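Local structure of putative DD-carboxypeptidase TP_0574 (Treponema pallidum, 1O75) at residues R330-L343 with V398-V412. The protein binds penicillin and has zinc-stimulated carboxypeptidase activity, possibly acting as a D,D-carboxypeptidase that lowers peptidoglycan cross-linking. The protein carries 2 engineered substitutions. Sequence-based numbering, arbitrary orientation.
Sequences RFLPKYEGNIDIGL and VEVRFKEFGSVRAKV
Gly406 N donates to Pro333 O at 2.8 Å, and water 2 adds a second link between the backbones by joining Tyr335 N to Gly406 O. Just before this, Leu332 lays its CB on the Phe405-Gly406 peptide, while the two methyls brush the backbone of residues 403 to 405; CD2 of Leu332 also sits over the centre of one face of the Arg330 guanidinium. Arg330 NH2 stays 4.0 Å from Glu404 OE1, too far for a salt bridge, and water 1 spans the two side chains instead. Beyond the proline, the Tyr335 ring turns its edge to the face of Phe405, with the planes 76° apart; Phe402 joins them in an aromatic cluster.

Ile341 is worth following outward. Ile341 CB sits 3.8 Å from Val412 CG2, and Ile341 CG2, anti to the backbone N, presses on that same Val412 methyl at a tight 3.5 Å. The other branch of Ile341, with chi1 at -61°, brings Ile341 CD1 to Val400 CG2 (3.9 Å) and Val398 CG1. Leu343 repeats the theme, its CG 3.5 Å from Val412 CG1.

Strand 340-344 thus faces the hairpin 396-401/408-412 across an apolar interior to which Leu348 and Val363 also contribute, the face-to-face packing of two sheets in a beta sandwich.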
loop_
_atom_site.group_PDB
_atom_site.type_symbol
_atom_site.label_atom_id
_atom_site.label_comp_id
_atom_site.label_asym_id
_atom_site.label_seq_id
_atom_site.Cartn_x
_atom_site.Cartn_y
_atom_site.Cartn_z
ATOM N N ARG B 330 -4.682 -22.240 -3.818
ATOM C CA ARG B 330 -4.548 -22.974 -5.072
ATOM C C ARG B 330 -3.900 -22.089 -6.135
ATOM O O ARG B 330 -4.295 -20.936 -6.303
ATOM C CB ARG B 330 -5.921 -23.441 -5.577
ATOM C CG ARG B 330 -5.821 -24.272 -6.877
ATOM C CD ARG B 330 -7.180 -24.444 -7.550
ATOM N NE ARG B 330 -7.016 -25.024 -8.882
ATOM C CZ ARG B 330 -8.005 -25.133 -9.763
ATOM N NH1 ARG B 330 -9.218 -24.697 -9.451
ATOM N NH2 ARG B 330 -7.786 -25.693 -10.941
ATOM N N PHE B 331 -2.890 -22.611 -6.821
ATOM C CA PHE B 331 -2.253 -21.850 -7.890
ATOM C C PHE B 331 -2.701 -22.500 -9.212
ATOM O O PHE B 331 -2.496 -23.683 -9.435
ATOM C CB PHE B 331 -0.729 -21.869 -7.758
ATOM C CG PHE B 331 -0.213 -21.232 -6.484
ATOM C CD1 PHE B 331 -0.796 -20.068 -5.987
ATOM C CD2 PHE B 331 0.901 -21.771 -5.820
ATOM C CE1 PHE B 331 -0.280 -19.433 -4.839
ATOM C CE2 PHE B 331 1.435 -21.153 -4.676
ATOM C CZ PHE B 331 0.838 -19.977 -4.184
ATOM N N LEU B 332 -3.326 -21.699 -10.066
ATOM C CA LEU B 332 -3.853 -22.156 -11.345
ATOM C C LEU B 332 -2.806 -22.503 -12.387
ATOM O O LEU B 332 -1.675 -22.021 -12.331
ATOM C CB LEU B 332 -4.799 -21.091 -11.914
ATOM C CG LEU B 332 -6.045 -20.895 -11.046
ATOM C CD1 LEU B 332 -6.755 -19.616 -11.436
ATOM C CD2 LEU B 332 -6.973 -22.121 -11.197
ATOM N N PRO B 333 -3.183 -23.356 -13.357
ATOM C CA PRO B 333 -2.307 -23.792 -14.445
ATOM C C PRO B 333 -1.996 -22.598 -15.328
ATOM O O PRO B 333 -2.741 -21.615 -15.350
ATOM C CB PRO B 333 -3.156 -24.813 -15.203
ATOM C CG PRO B 333 -4.129 -25.292 -14.187
ATOM C CD PRO B 333 -4.478 -24.050 -13.421
ATOM N N LYS B 334 -0.900 -22.700 -16.065
ATOM C CA LYS B 334 -0.478 -21.648 -16.977
ATOM C C LYS B 334 -1.229 -21.826 -18.288
ATOM O O LYS B 334 -1.311 -22.940 -18.805
ATOM C CB LYS B 334 1.022 -21.765 -17.245
ATOM C CG LYS B 334 1.581 -20.665 -18.120
ATOM C CD LYS B 334 3.068 -20.869 -18.369
ATOM C CE LYS B 334 3.681 -19.669 -19.081
ATOM N NZ LYS B 334 2.994 -19.364 -20.373
ATOM N N TYR B 335 -1.782 -20.742 -18.821
ATOM C CA TYR B 335 -2.501 -20.815 -20.098
ATOM C C TYR B 335 -1.453 -21.016 -21.187
ATOM O O TYR B 335 -0.608 -20.147 -21.409
ATOM C CB TYR B 335 -3.277 -19.522 -20.349
ATOM C CG TYR B 335 -3.899 -19.432 -21.725
ATOM C CD1 TYR B 335 -4.867 -20.348 -22.142
ATOM C CD2 TYR B 335 -3.518 -18.424 -22.612
ATOM C CE1 TYR B 335 -5.440 -20.261 -23.416
ATOM C CE2 TYR B 335 -4.084 -18.327 -23.884
ATOM C CZ TYR B 335 -5.041 -19.246 -24.279
ATOM O OH TYR B 335 -5.580 -19.151 -25.541
ATOM N N GLU B 336 -1.498 -22.165 -21.854
ATOM C CA GLU B 336 -0.522 -22.478 -22.895
ATOM C C GLU B 336 -0.878 -22.017 -24.306
ATOM O O GLU B 336 -0.049 -22.097 -25.211
ATOM C CB GLU B 336 -0.225 -23.980 -22.901
ATOM C CG GLU B 336 0.671 -24.440 -21.751
ATOM C CD GLU B 336 2.092 -23.885 -21.835
ATOM O OE1 GLU B 336 2.281 -22.654 -21.697
ATOM O OE2 GLU B 336 3.027 -24.688 -22.043
ATOM N N GLY B 337 -2.101 -21.545 -24.506
ATOM C CA GLY B 337 -2.457 -21.055 -25.821
ATOM C C GLY B 337 -1.804 -19.691 -25.920
ATOM O O GLY B 337 -1.091 -19.289 -24.998
ATOM N N ASN B 338 -2.011 -18.978 -27.019
ATOM C CA ASN B 338 -1.427 -17.646 -27.129
ATOM C C ASN B 338 -2.484 -16.612 -27.482
ATOM O O ASN B 338 -3.165 -16.712 -28.500
ATOM C CB ASN B 338 -0.264 -17.628 -28.128
ATOM C CG ASN B 338 1.086 -17.833 -27.443
ATOM O OD1 ASN B 338 1.433 -17.110 -26.507
ATOM N ND2 ASN B 338 1.850 -18.820 -27.906
ATOM N N ILE B 339 -2.607 -15.623 -26.603
ATOM C CA ILE B 339 -3.588 -14.555 -26.719
ATOM C C ILE B 339 -3.047 -13.303 -27.423
ATOM O O ILE B 339 -1.860 -12.987 -27.330
ATOM C CB ILE B 339 -4.091 -14.194 -25.299
ATOM C CG1 ILE B 339 -5.044 -13.001 -25.347
ATOM C CG2 ILE B 339 -2.903 -13.911 -24.395
ATOM C CD1 ILE B 339 -6.356 -13.307 -26.005
ATOM N N ASP B 340 -3.929 -12.599 -28.132
ATOM C CA ASP B 340 -3.568 -11.382 -28.853
ATOM C C ASP B 340 -4.381 -10.213 -28.323
ATOM O O ASP B 340 -5.606 -10.290 -28.234
ATOM C CB ASP B 340 -3.849 -11.532 -30.350
ATOM C CG ASP B 340 -3.045 -12.640 -30.990
ATOM O OD1 ASP B 340 -1.794 -12.557 -30.994
ATOM O OD2 ASP B 340 -3.670 -13.599 -31.493
ATOM N N ILE B 341 -3.695 -9.126 -27.987
ATOM C CA ILE B 341 -4.355 -7.944 -27.448
ATOM C C ILE B 341 -4.026 -6.675 -28.242
ATOM O O ILE B 341 -2.892 -6.481 -28.686
ATOM C CB ILE B 341 -3.954 -7.733 -25.971
ATOM C CG1 ILE B 341 -4.390 -8.939 -25.135
ATOM C CG2 ILE B 341 -4.585 -6.459 -25.433
ATOM C CD1 ILE B 341 -3.777 -8.978 -23.749
ATOM N N GLY B 342 -5.022 -5.811 -28.412
ATOM C CA GLY B 342 -4.810 -4.574 -29.141
ATOM C C GLY B 342 -5.633 -3.432 -28.578
ATOM O O GLY B 342 -6.778 -3.629 -28.169
ATOM N N LEU B 343 -5.046 -2.239 -28.553
ATOM C CA LEU B 343 -5.733 -1.051 -28.036
ATOM C C LEU B 343 -5.887 0.032 -29.109
ATOM O O LEU B 343 -4.903 0.461 -29.718
ATOM C CB LEU B 343 -4.965 -0.476 -26.839
ATOM C CG LEU B 343 -4.885 -1.350 -25.586
ATOM C CD1 LEU B 343 -3.834 -0.785 -24.638
ATOM C CD2 LEU B 343 -6.254 -1.422 -24.923
ATOM N N VAL B 398 -1.507 -4.560 -20.076
ATOM C CA VAL B 398 -2.839 -5.150 -20.001
ATOM C C VAL B 398 -2.726 -6.483 -19.279
ATOM O O VAL B 398 -2.055 -7.406 -19.755
ATOM C CB VAL B 398 -3.446 -5.440 -21.396
ATOM C CG1 VAL B 398 -4.871 -5.979 -21.239
ATOM C CG2 VAL B 398 -3.448 -4.182 -22.240
ATOM N N GLU B 399 -3.368 -6.581 -18.122
ATOM C CA GLU B 399 -3.337 -7.827 -17.382
ATOM C C GLU B 399 -4.667 -8.527 -17.597
ATOM O O GLU B 399 -5.730 -7.919 -17.467
ATOM C CB GLU B 399 -3.114 -7.587 -15.886
ATOM C CG GLU B 399 -3.168 -8.885 -15.083
ATOM C CD GLU B 399 -2.793 -8.710 -13.629
ATOM O OE1 GLU B 399 -1.665 -8.257 -13.361
ATOM O OE2 GLU B 399 -3.624 -9.035 -12.757
ATOM N N VAL B 400 -4.603 -9.803 -17.946
ATOM C CA VAL B 400 -5.811 -10.580 -18.167
ATOM C C VAL B 400 -5.900 -11.683 -17.134
ATOM O O VAL B 400 -5.001 -12.512 -17.026
ATOM C CB VAL B 400 -5.823 -11.225 -19.565
ATOM C CG1 VAL B 400 -7.066 -12.092 -19.729
ATOM C CG2 VAL B 400 -5.787 -10.135 -20.627
ATOM N N ARG B 401 -6.974 -11.672 -16.357
ATOM C CA ARG B 401 -7.193 -12.701 -15.356
ATOM C C ARG B 401 -8.199 -13.709 -15.905
ATOM O O ARG B 401 -9.315 -13.343 -16.280
ATOM C CB ARG B 401 -7.726 -12.087 -14.059
ATOM C CG ARG B 401 -6.662 -11.356 -13.250
ATOM C CD ARG B 401 -7.220 -10.855 -11.935
ATOM N NE ARG B 401 -8.113 -9.716 -12.115
ATOM C CZ ARG B 401 -7.709 -8.470 -12.352
ATOM N NH1 ARG B 401 -6.416 -8.186 -12.436
ATOM N NH2 ARG B 401 -8.608 -7.505 -12.514
ATOM N N PHE B 402 -7.792 -14.971 -15.979
ATOM C CA PHE B 402 -8.687 -16.017 -16.461
ATOM C C PHE B 402 -9.312 -16.722 -15.267
ATOM O O PHE B 402 -8.870 -16.568 -14.125
ATOM C CB PHE B 402 -7.934 -17.047 -17.301
ATOM C CG PHE B 402 -7.098 -16.450 -18.391
ATOM C CD1 PHE B 402 -5.740 -16.219 -18.196
ATOM C CD2 PHE B 402 -7.662 -16.140 -19.627
ATOM C CE1 PHE B 402 -4.951 -15.693 -19.215
ATOM C CE2 PHE B 402 -6.884 -15.611 -20.656
ATOM C CZ PHE B 402 -5.524 -15.389 -20.451
ATOM N N LYS B 403 -10.342 -17.506 -15.539
ATOM C CA LYS B 403 -11.033 -18.236 -14.498
ATOM C C LYS B 403 -10.288 -19.513 -14.110
ATOM O O LYS B 403 -10.211 -19.860 -12.933
ATOM C CB LYS B 403 -12.435 -18.599 -14.985
ATOM C CG LYS B 403 -13.387 -19.055 -13.899
ATOM C CD LYS B 403 -14.685 -19.532 -14.538
ATOM C CE LYS B 403 -15.795 -19.700 -13.521
ATOM N NZ LYS B 403 -17.051 -20.115 -14.206
ATOM N N GLU B 404 -9.741 -20.208 -15.103
ATOM C CA GLU B 404 -9.038 -21.465 -14.865
ATOM C C GLU B 404 -7.533 -21.426 -15.077
ATOM O O GLU B 404 -6.891 -22.466 -15.038
ATOM C CB GLU B 404 -9.619 -22.570 -15.760
ATOM C CG GLU B 404 -11.064 -22.950 -15.462
ATOM C CD GLU B 404 -11.266 -23.396 -14.019
ATOM O OE1 GLU B 404 -10.496 -24.267 -13.535
ATOM O OE2 GLU B 404 -12.204 -22.873 -13.369
ATOM N N PHE B 405 -6.970 -20.246 -15.308
ATOM C CA PHE B 405 -5.532 -20.136 -15.535
ATOM C C PHE B 405 -4.910 -18.948 -14.817
ATOM O O PHE B 405 -5.604 -17.995 -14.470
ATOM C CB PHE B 405 -5.225 -19.987 -17.029
ATOM C CG PHE B 405 -5.747 -21.109 -17.877
ATOM C CD1 PHE B 405 -7.048 -21.078 -18.366
ATOM C CD2 PHE B 405 -4.937 -22.188 -18.188
ATOM C CE1 PHE B 405 -7.536 -22.114 -19.165
ATOM C CE2 PHE B 405 -5.406 -23.230 -18.981
ATOM C CZ PHE B 405 -6.715 -23.191 -19.473
ATOM N N GLY B 406 -3.599 -19.014 -14.609
ATOM C CA GLY B 406 -2.894 -17.916 -13.975
ATOM C C GLY B 406 -3.052 -16.696 -14.863
ATOM O O GLY B 406 -3.215 -16.825 -16.072
ATOM N N SER B 407 -3.020 -15.508 -14.275
ATOM C CA SER B 407 -3.185 -14.290 -15.047
ATOM C C SER B 407 -2.040 -14.091 -16.038
ATOM O O SER B 407 -0.968 -14.685 -15.909
ATOM C CB SER B 407 -3.280 -13.093 -14.106
ATOM O OG SER B 407 -2.160 -13.064 -13.250
ATOM N N VAL B 408 -2.282 -13.250 -17.036
ATOM C CA VAL B 408 -1.281 -12.952 -18.047
ATOM C C VAL B 408 -1.226 -11.451 -18.262
ATOM O O VAL B 408 -2.255 -10.781 -18.247
ATOM C CB VAL B 408 -1.634 -13.626 -19.389
ATOM C CG1 VAL B 408 -0.835 -13.004 -20.515
ATOM C CG2 VAL B 408 -1.334 -15.112 -19.313
ATOM N N ARG B 409 -0.028 -10.905 -18.424
ATOM C CA ARG B 409 0.066 -9.483 -18.701
ATOM C C ARG B 409 0.940 -9.253 -19.923
ATOM O O ARG B 409 1.948 -9.935 -20.127
ATOM C CB ARG B 409 0.573 -8.691 -17.490
ATOM C CG ARG B 409 1.861 -9.148 -16.875
ATOM C CD ARG B 409 2.278 -8.147 -15.799
ATOM N NE ARG B 409 1.240 -7.928 -14.790
ATOM C CZ ARG B 409 1.316 -7.005 -13.836
ATOM N NH1 ARG B 409 2.375 -6.207 -13.759
ATOM N NH2 ARG B 409 0.339 -6.876 -12.952
ATOM N N ALA B 410 0.523 -8.304 -20.752
ATOM C CA ALA B 410 1.243 -7.994 -21.974
ATOM C C ALA B 410 1.375 -6.492 -22.220
ATOM O O ALA B 410 0.642 -5.682 -21.651
ATOM C CB ALA B 410 0.538 -8.653 -23.153
ATOM N N LYS B 411 2.326 -6.138 -23.077
ATOM C CA LYS B 411 2.570 -4.751 -23.439
ATOM C C LYS B 411 1.830 -4.464 -24.735
ATOM O O LYS B 411 2.006 -5.166 -25.729
ATOM C CB LYS B 411 4.059 -4.517 -23.649
ATOM C CG LYS B 411 4.907 -4.833 -22.442
ATOM C CD LYS B 411 4.662 -3.849 -21.321
ATOM C CE LYS B 411 5.596 -4.129 -20.162
ATOM N NZ LYS B 411 5.393 -3.151 -19.059
ATOM N N VAL B 412 0.993 -3.434 -24.716
ATOM C CA VAL B 412 0.225 -3.051 -25.893
ATOM C C VAL B 412 0.402 -1.555 -26.154
ATOM O O VAL B 412 0.369 -0.748 -25.225
ATOM C CB VAL B 412 -1.284 -3.361 -25.696
ATOM C CG1 VAL B 412 -2.086 -2.889 -26.896
ATOM C CG2 VAL B 412 -1.482 -4.853 -25.485
HETATM O O HOH W 1 -11.764 -25.482 -11.156
HETATM O O HOH W 2 -1.393 -18.347 -17.578
#